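Local coordinates for oxidoreductase, NAD-binding/iron-sulfur cluster-binding protein (Nitratireductor pacificus pht-3B, PDB 6ZXU) that probably removes halogens reductively from organohalide substrates as a catabolic dehalogenase, using a bound cobalamin and two 4Fe-4S clusters, at residues Cys176-Ile179 with Ala180-Ser184; His341-Ala344 with Leu345-Pro349; Gln430-Glu433 with Thr434-Ala438; Ser449-Ala452 with Tyr453-Ala457. All coordinates share one frame; numbering follows the deposited sequence.

Contact 1: residues Cys176-Ile179 with Ala180-Ser184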
# COMPACT_ATOMS: atom_id res chain seq x y z
N CYS A 176 -5.64 -7.86 12.67
CA CYS A 176 -6.91 -7.45 13.31
C CYS A 176 -6.74 -6.29 14.27
O CYS A 176 -7.51 -5.33 14.24
CB CYS A 176 -7.57 -8.61 13.99
SG CYS A 176 -8.27 -9.76 12.83
N ALA A 177 -5.67 -6.30 15.05
CA ALA A 177 -5.38 -5.20 15.94
C ALA A 177 -5.09 -3.95 15.19
O ALA A 177 -5.50 -2.89 15.53
CB ALA A 177 -4.22 -5.58 16.80
N GLU A 178 -4.30 -4.09 14.14
CA GLU A 178 -3.97 -2.97 13.28
C GLU A 178 -5.22 -2.29 12.74
O GLU A 178 -5.39 -1.07 12.86
CB GLU A 178 -3.17 -3.50 12.09
CG GLU A 178 -2.74 -2.44 11.09
CD GLU A 178 -2.82 -2.95 9.62
OE1 GLU A 178 -2.01 -3.83 9.20
OE2 GLU A 178 -3.72 -2.49 8.85
N ILE A 179 -6.09 -3.06 12.09
CA ILE A 179 -7.33 -2.53 11.52
C ILE A 179 -8.22 -1.94 12.62
O ILE A 179 -8.73 -0.84 12.49
CB ILE A 179 -8.10 -3.62 10.72
CG1 ILE A 179 -7.23 -4.07 9.56
CG2 ILE A 179 -9.46 -3.10 10.30
CD1 ILE A 179 -7.80 -5.22 8.77
N ALA A 180 -8.37 -2.63 13.74
CA ALA A 180 -9.22 -2.10 14.86
C ALA A 180 -8.72 -0.79 15.44
O ALA A 180 -9.50 0.08 15.78
CB ALA A 180 -9.33 -3.15 15.96
N ALA A 181 -7.39 -0.64 15.54
CA ALA A 181 -6.75 0.58 16.02
C ALA A 181 -6.96 1.72 15.07
O ALA A 181 -7.29 2.82 15.51
CB ALA A 181 -5.25 0.37 16.22
N ILE A 182 -6.91 1.45 13.76
CA ILE A 182 -7.05 2.51 12.78
C ILE A 182 -8.51 2.97 12.75
O ILE A 182 -8.78 4.15 12.73
CB ILE A 182 -6.56 2.05 11.40
CG1 ILE A 182 -5.06 1.86 11.41
CG2 ILE A 182 -6.94 3.10 10.39
CD1 ILE A 182 -4.56 1.10 10.19
N LEU A 183 -9.43 2.00 12.73
CA LEU A 183 -10.80 2.31 12.61
C LEU A 183 -11.38 2.99 13.85
O LEU A 183 -12.16 3.91 13.73
CB LEU A 183 -11.62 1.11 12.23
CG LEU A 183 -11.44 0.54 10.78
CD1 LEU A 183 -12.28 -0.68 10.62
CD2 LEU A 183 -11.80 1.60 9.76
N SER A 184 -11.01 2.51 15.02
CA SER A 184 -11.39 3.17 16.26
C SER A 184 -10.84 4.55 16.34
O SER A 184 -11.56 5.50 16.70
CB SER A 184 -10.99 2.33 17.46
OG SER A 184 -9.61 2.24 17.65
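Ile179 and Leu183 sit one turn apart on helix 168-190, their side chains side by side and pointing the same way. The CG2 methyl of Ile179 makes the touch, 3.7 Å from CD1 of Leu183. With CG1 of Ile179 beside its backbone N (chi1 -62°), it is CG2 that flanks the carbonyl and faces the next turn. Both residues pack onto strand 142-149, Ile179 on Phe146 and Val148, Leu183 on Leu144. With an alanine in place of Leu183, the CG2 methyl of Ile179 would probably lose its neighbour along the helix and a gap would open against Leu144.

Glu178 and Ile182 run alongside each other in the same way. Here CD1 of Ile182 lies 3.9 Å from OE2 of Glu178 and 3.5 Å from the Glu178 carbonyl O, so aliphatic carbon lines one flank of the carboxylate.

The backbone bonds are those of an alpha-helix. Ala180 N reaches Cys176 O and Ala181 N reaches Ala177 O, each at 2.9 Å. Leu183 N meets Ile179 O, also at 2.9 Å, with a nearly straight N-H (165°), while Ile182 N, bonded chiefly to Glu178 O, adds a weak second bond to that oxygen.

The buried Glu178 carboxylate has salt bridges to Arg175 through OE1 and to Arg455 through OE2. Two such partners would be expected to favour its ionised form, even with the carboxylate of Glu458 close by.

Contact 2: residues His341-Ala344 with Leu345-Pro349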
# COMPACT_ATOMS: atom_id res chain seq x y z
N HIS A 341 -7.27 14.27 6.70
CA HIS A 341 -8.48 13.47 6.78
C HIS A 341 -8.43 12.58 8.00
O HIS A 341 -7.37 12.07 8.36
CB HIS A 341 -8.63 12.64 5.51
CG HIS A 341 -9.94 11.95 5.40
ND1 HIS A 341 -10.25 10.82 6.11
CD2 HIS A 341 -11.02 12.22 4.64
CE1 HIS A 341 -11.46 10.40 5.79
NE2 HIS A 341 -11.96 11.26 4.92
N PRO A 342 -9.57 12.40 8.72
CA PRO A 342 -9.57 11.57 9.97
C PRO A 342 -9.09 10.14 9.84
O PRO A 342 -8.58 9.58 10.82
CB PRO A 342 -11.05 11.55 10.36
CG PRO A 342 -11.57 12.86 9.88
CD PRO A 342 -10.86 13.13 8.58
N LEU A 343 -9.27 9.52 8.69
CA LEU A 343 -8.79 8.18 8.48
C LEU A 343 -7.28 8.09 8.49
O LEU A 343 -6.70 7.21 9.14
CB LEU A 343 -9.36 7.60 7.16
CG LEU A 343 -9.01 6.14 6.88
CD1 LEU A 343 -9.50 5.17 7.95
CD2 LEU A 343 -9.57 5.70 5.53
N ALA A 344 -6.62 8.99 7.77
CA ALA A 344 -5.17 9.09 7.84
C ALA A 344 -4.66 9.39 9.28
O ALA A 344 -3.71 8.79 9.75
CB ALA A 344 -4.71 10.19 6.90
N LEU A 345 -5.32 10.29 9.97
CA LEU A 345 -5.02 10.52 11.39
C LEU A 345 -5.16 9.26 12.24
O LEU A 345 -4.39 9.06 13.19
CB LEU A 345 -5.89 11.65 11.99
CG LEU A 345 -5.47 13.04 11.49
CD1 LEU A 345 -6.51 14.08 11.73
CD2 LEU A 345 -4.19 13.47 12.22
N GLY A 346 -6.06 8.36 11.90
CA GLY A 346 -6.15 7.05 12.62
C GLY A 346 -4.95 6.21 12.39
O GLY A 346 -4.62 5.35 13.21
N MET A 347 -4.29 6.36 11.23
CA MET A 347 -3.07 5.56 10.94
C MET A 347 -1.80 6.13 11.55
O MET A 347 -0.87 5.38 11.81
CB MET A 347 -2.89 5.44 9.43
CG MET A 347 -4.04 4.71 8.77
SD MET A 347 -3.78 4.67 6.98
CE MET A 347 -5.28 5.19 6.23
N GLN A 348 -1.76 7.45 11.74
CA GLN A 348 -0.55 8.12 12.14
C GLN A 348 0.20 7.52 13.36
O GLN A 348 1.40 7.33 13.30
CB GLN A 348 -0.84 9.58 12.32
CG GLN A 348 0.47 10.34 12.61
CD GLN A 348 0.33 11.84 12.41
OE1 GLN A 348 -0.59 12.50 12.94
NE2 GLN A 348 1.27 12.41 11.64
N PRO A 349 -0.51 7.23 14.45
CA PRO A 349 0.20 6.67 15.63
C PRO A 349 0.89 5.33 15.33
O PRO A 349 1.99 5.09 15.82
CB PRO A 349 -0.93 6.44 16.66
CG PRO A 349 -2.03 7.37 16.23
CD PRO A 349 -1.93 7.50 14.75
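The imidazole of His341, whose own carbonyl takes the N-H of Leu345, has CD of Pro342 on one face, 3.4 Å above the plane and offset toward the rim, and CA of Leu343 at its edge. This is an N-cap: His341 is the residue just before helix 342-354, and its ND1 accepts from Leu343 N at 3.1 Å. The N-H is fairly straight (163°) and lies slightly out of the ring plane. CG stands anti to the backbone N (chi1 -171°), which carries the ring forward to the first turn. With ND1 used as an acceptor, NE2 donates to Phe642 O, so the ring is gripped at both nitrogens.

From the cap the helix proceeds unevenly. Leu345 N meets His341 O at 3.2 Å and Gly346 N meets Pro342 O at 3.0 Å, but the bonds from Met347 N to Leu343 O and from Gln348 N to Ala344 O are weak. Met347 N comes closer to Ala344 O, at 2.9 Å, in the spacing of a 3-10 turn. The helix then kinks at Pro349, whose nitrogen has no hydrogen to give back to the preceding turn.

Pro342 packs on Tyr186 and Trp189 of helix 168-190, and Ala344 on Ser447 of helix 445-469. One turn apart, the side chains of Leu343 and Met347 cross at a slant: the bent thioether chain brings CE of Met347 to 3.9 Å from CG of Leu343.

Contact 3: residues Gln430-Glu433 with Thr434-Ala438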
# COMPACT_ATOMS: atom_id res chain seq x y z
N GLN A 430 -1.91 0.29 -3.98
CA GLN A 430 -2.63 1.40 -3.36
C GLN A 430 -4.18 1.28 -3.41
O GLN A 430 -4.84 1.94 -2.58
CB GLN A 430 -2.26 2.73 -3.94
CG GLN A 430 -0.91 3.22 -3.42
CD GLN A 430 -0.78 4.75 -3.48
OE1 GLN A 430 -1.69 5.49 -3.17
NE2 GLN A 430 0.42 5.21 -3.89
N GLY A 431 -4.69 0.48 -4.32
CA GLY A 431 -6.11 0.17 -4.36
C GLY A 431 -6.81 0.72 -5.60
O GLY A 431 -7.15 1.90 -5.61
N TYR A 432 -7.13 -0.15 -6.55
CA TYR A 432 -7.79 0.25 -7.76
C TYR A 432 -9.18 0.88 -7.53
O TYR A 432 -9.49 1.94 -8.09
CB TYR A 432 -7.89 -0.90 -8.77
CG TYR A 432 -8.63 -0.49 -10.05
CD1 TYR A 432 -8.05 0.30 -11.00
CD2 TYR A 432 -9.96 -0.84 -10.24
CE1 TYR A 432 -8.70 0.65 -12.13
CE2 TYR A 432 -10.64 -0.42 -11.35
CZ TYR A 432 -9.99 0.29 -12.31
OH TYR A 432 -10.71 0.68 -13.42
N GLU A 433 -9.97 0.27 -6.67
CA GLU A 433 -11.42 0.61 -6.63
C GLU A 433 -11.63 1.95 -5.91
O GLU A 433 -12.42 2.76 -6.40
CB GLU A 433 -12.23 -0.46 -5.95
CG GLU A 433 -12.52 -1.65 -6.90
CD GLU A 433 -11.33 -2.64 -7.13
OE1 GLU A 433 -11.43 -3.57 -8.04
OE2 GLU A 433 -10.27 -2.47 -6.41
N THR A 434 -10.84 2.24 -4.90
CA THR A 434 -10.90 3.53 -4.28
C THR A 434 -10.43 4.64 -5.24
O THR A 434 -11.06 5.68 -5.40
CB THR A 434 -10.12 3.58 -2.98
OG1 THR A 434 -10.76 2.76 -2.02
CG2 THR A 434 -10.03 4.98 -2.42
N MET A 435 -9.33 4.40 -5.96
CA MET A 435 -8.83 5.38 -6.86
C MET A 435 -9.80 5.67 -7.99
O MET A 435 -9.79 6.79 -8.54
CB MET A 435 -7.43 4.95 -7.41
CG MET A 435 -6.49 6.08 -7.69
SD MET A 435 -4.77 5.43 -8.09
CE MET A 435 -4.23 4.79 -6.48
N GLU A 436 -10.63 4.71 -8.37
CA GLU A 436 -11.62 4.92 -9.40
C GLU A 436 -12.64 6.00 -9.03
O GLU A 436 -13.10 6.69 -9.89
CB GLU A 436 -12.37 3.59 -9.72
CG GLU A 436 -11.71 2.76 -10.81
CD GLU A 436 -11.35 3.57 -12.13
OE1 GLU A 436 -10.13 3.94 -12.36
OE2 GLU A 436 -12.29 3.87 -12.94
N GLY A 437 -13.03 6.06 -7.77
CA GLY A 437 -13.98 7.03 -7.29
C GLY A 437 -13.41 8.43 -7.13
O GLY A 437 -14.14 9.38 -7.02
N ALA A 438 -12.06 8.55 -7.09
CA ALA A 438 -11.32 9.70 -6.59
C ALA A 438 -10.87 10.56 -7.73
O ALA A 438 -10.76 10.12 -8.85
CB ALA A 438 -10.11 9.25 -5.81
O HOH W 1 -8.17 3.83 -10.65
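Gln430 lays its CB against CE of Met435, 3.8 Å away, while the residue also belongs to the cobalamin site and touches the cofactor. Gly431 follows at the N-cap of helix 432-437, with backbone angles (phi 113°, psi 105°) that call for glycine; its O accepts a weak bond from Met435 N.

Tyr432 carries most of the side-chain contact. Its O takes Glu436 N at 3.0 Å, and its ring lies under CG of Glu436, a CH-pi contact 3.7 Å from the centroid. The bend at chi2 of Glu436 folds its carboxylate over the ring, the two planes 8° apart, with CD 3.2 Å from Tyr432 OH. A water donates to Glu436 OE1 at 2.6 Å and, weakly, to Tyr432 O. With an alanine in place of Tyr432, CG of Glu436 would probably lose the ring face that supports it, leaving the carboxylate freer to turn.

Glu433 brings its CD to the edge of the same ring, in plane, and its OE1 bonds to Asn33.

Around this short helix, Thr434 and Met435 pack on Gln448 of helix 445-469, and Met435 also meets Met592 of helix 590-594; Gln430 comes directly off strand 422-429.

Contact 4: residues Ser449-Ala452 with Tyr453-Ala457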
# COMPACT_ATOMS: atom_id res chain seq x y z
N SER A 449 -2.14 6.69 0.15
CA SER A 449 -0.66 6.60 0.37
C SER A 449 -0.33 6.01 1.73
O SER A 449 0.50 5.11 1.84
CB SER A 449 -0.03 8.00 0.27
OG SER A 449 -0.13 8.48 -1.03
N MET A 450 -1.00 6.48 2.76
CA MET A 450 -0.65 6.10 4.15
C MET A 450 -1.02 4.68 4.46
O MET A 450 -0.31 4.01 5.20
CB MET A 450 -1.30 7.05 5.17
CG MET A 450 -0.76 8.47 5.19
SD MET A 450 1.01 8.53 5.65
CE MET A 450 1.68 9.63 4.32
N ARG A 451 -2.19 4.23 3.98
CA ARG A 451 -2.53 2.82 4.14
C ARG A 451 -1.40 1.92 3.62
O ARG A 451 -0.95 1.02 4.27
CB ARG A 451 -3.81 2.48 3.41
CG ARG A 451 -4.06 0.97 3.32
CD ARG A 451 -5.05 0.53 2.30
NE ARG A 451 -4.92 -0.88 1.96
CZ ARG A 451 -4.06 -1.33 1.03
NH1 ARG A 451 -3.34 -0.47 0.29
NH2 ARG A 451 -3.95 -2.61 0.78
N ALA A 452 -0.91 2.21 2.43
CA ALA A 452 0.12 1.39 1.82
C ALA A 452 1.43 1.51 2.61
O ALA A 452 2.13 0.52 2.76
CB ALA A 452 0.27 1.78 0.35
N TYR A 453 1.77 2.71 3.03
CA TYR A 453 2.95 2.98 3.88
C TYR A 453 2.87 2.23 5.21
O TYR A 453 3.81 1.53 5.59
CB TYR A 453 3.04 4.43 4.19
CG TYR A 453 3.62 5.26 3.08
CD1 TYR A 453 4.54 4.74 2.24
CD2 TYR A 453 3.31 6.57 2.97
CE1 TYR A 453 5.13 5.53 1.28
CE2 TYR A 453 3.84 7.37 1.99
CZ TYR A 453 4.80 6.87 1.17
OH TYR A 453 5.44 7.69 0.19
N MET A 454 1.71 2.28 5.84
CA MET A 454 1.50 1.61 7.07
C MET A 454 1.55 0.10 6.94
O MET A 454 2.26 -0.59 7.70
CB MET A 454 0.16 2.07 7.68
CG MET A 454 -0.24 1.46 9.04
SD MET A 454 -1.03 -0.12 8.76
CE MET A 454 -2.41 0.22 7.54
N ARG A 455 0.86 -0.44 5.96
CA ARG A 455 0.86 -1.87 5.74
C ARG A 455 2.23 -2.40 5.39
O ARG A 455 2.68 -3.47 5.92
CB ARG A 455 -0.10 -2.23 4.63
CG ARG A 455 -0.22 -3.70 4.28
CD ARG A 455 -0.67 -4.59 5.43
NE ARG A 455 -1.84 -4.01 6.14
CZ ARG A 455 -3.10 -3.98 5.64
NH1 ARG A 455 -3.35 -4.49 4.43
NH2 ARG A 455 -4.10 -3.42 6.35
N GLY A 456 2.94 -1.70 4.51
CA GLY A 456 4.33 -2.06 4.17
C GLY A 456 5.28 -2.08 5.39
O GLY A 456 6.02 -3.02 5.54
N ALA A 457 5.25 -1.03 6.17
CA ALA A 457 6.08 -0.86 7.33
C ALA A 457 5.87 -1.97 8.31
O ALA A 457 6.83 -2.51 8.88
CB ALA A 457 5.89 0.47 8.00
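Tyr453, Met454, Arg455 and Gly456 each return their N-H to the carbonyl four residues earlier, in a regular alpha-helical run. Met454 N to Met450 O is 2.7 Å, Tyr453 N to Ser449 O is 3.0 Å, and Gly456 N meets Ala452 O at 2.9 Å. A CB on Gly456 would sit tightly against Ala452 O.

Among the side chains, Met450 and Tyr453 form an edge-on Met-aromatic contact. The methionine chain, bent at chi2 and chi3, brings CE of Met450 to 3.7 Å from CD2 of Tyr453, at the ring edge and in its plane, and SD of Met450 lies 5.4 Å from the Tyr453 ring centroid.

Arg451 and Arg455 hold their guanidinium planes 79° apart, with NH2 of Arg451 4.1 Å from NH1 of Arg455. OD2 of Asp118 makes a salt bridge with each of these nitrogens, which probably offsets their like charge; NH2 of Arg455 also pairs with Glu178. Arg451 NH1 also bonds to Asp429 O, which helps to fix its orientation.

Within helix 445-469 this run has a cobalamin side, where Ser449 and Tyr453 touch the cofactor and Tyr453 OH bonds to Lys515 of strand 514-521. Met450 and Met454 pack on Ile351 of helix 342-354, and Met454 also meets helix 168-190.

How the contacts relate
Contacts 1, 2 and 4 lie on three helices that pack together, with contact 2 touching both of the others. Ile182 CG2 of contact 1 touches Met347 CG of contact 2 at 3.7 Å, and Met347 SD approaches Arg451 N of contact 4 at 3.4 Å. Contacts 1 and 4 also meet directly, Glu178 OE2 to Arg455 NH2 at 2.7 Å in a salt bridge. Contact 3 adjoins contact 4 through Gln430 OE1, 3.6 Å from Ser449 N. These two supply three of the residues that touch cobalamin, Gln430, Ser449 and Tyr453; in contact 2 the Ala344 side chain stays about 12 Å from the cofactor, and contact 1 lies away from the annotated sites.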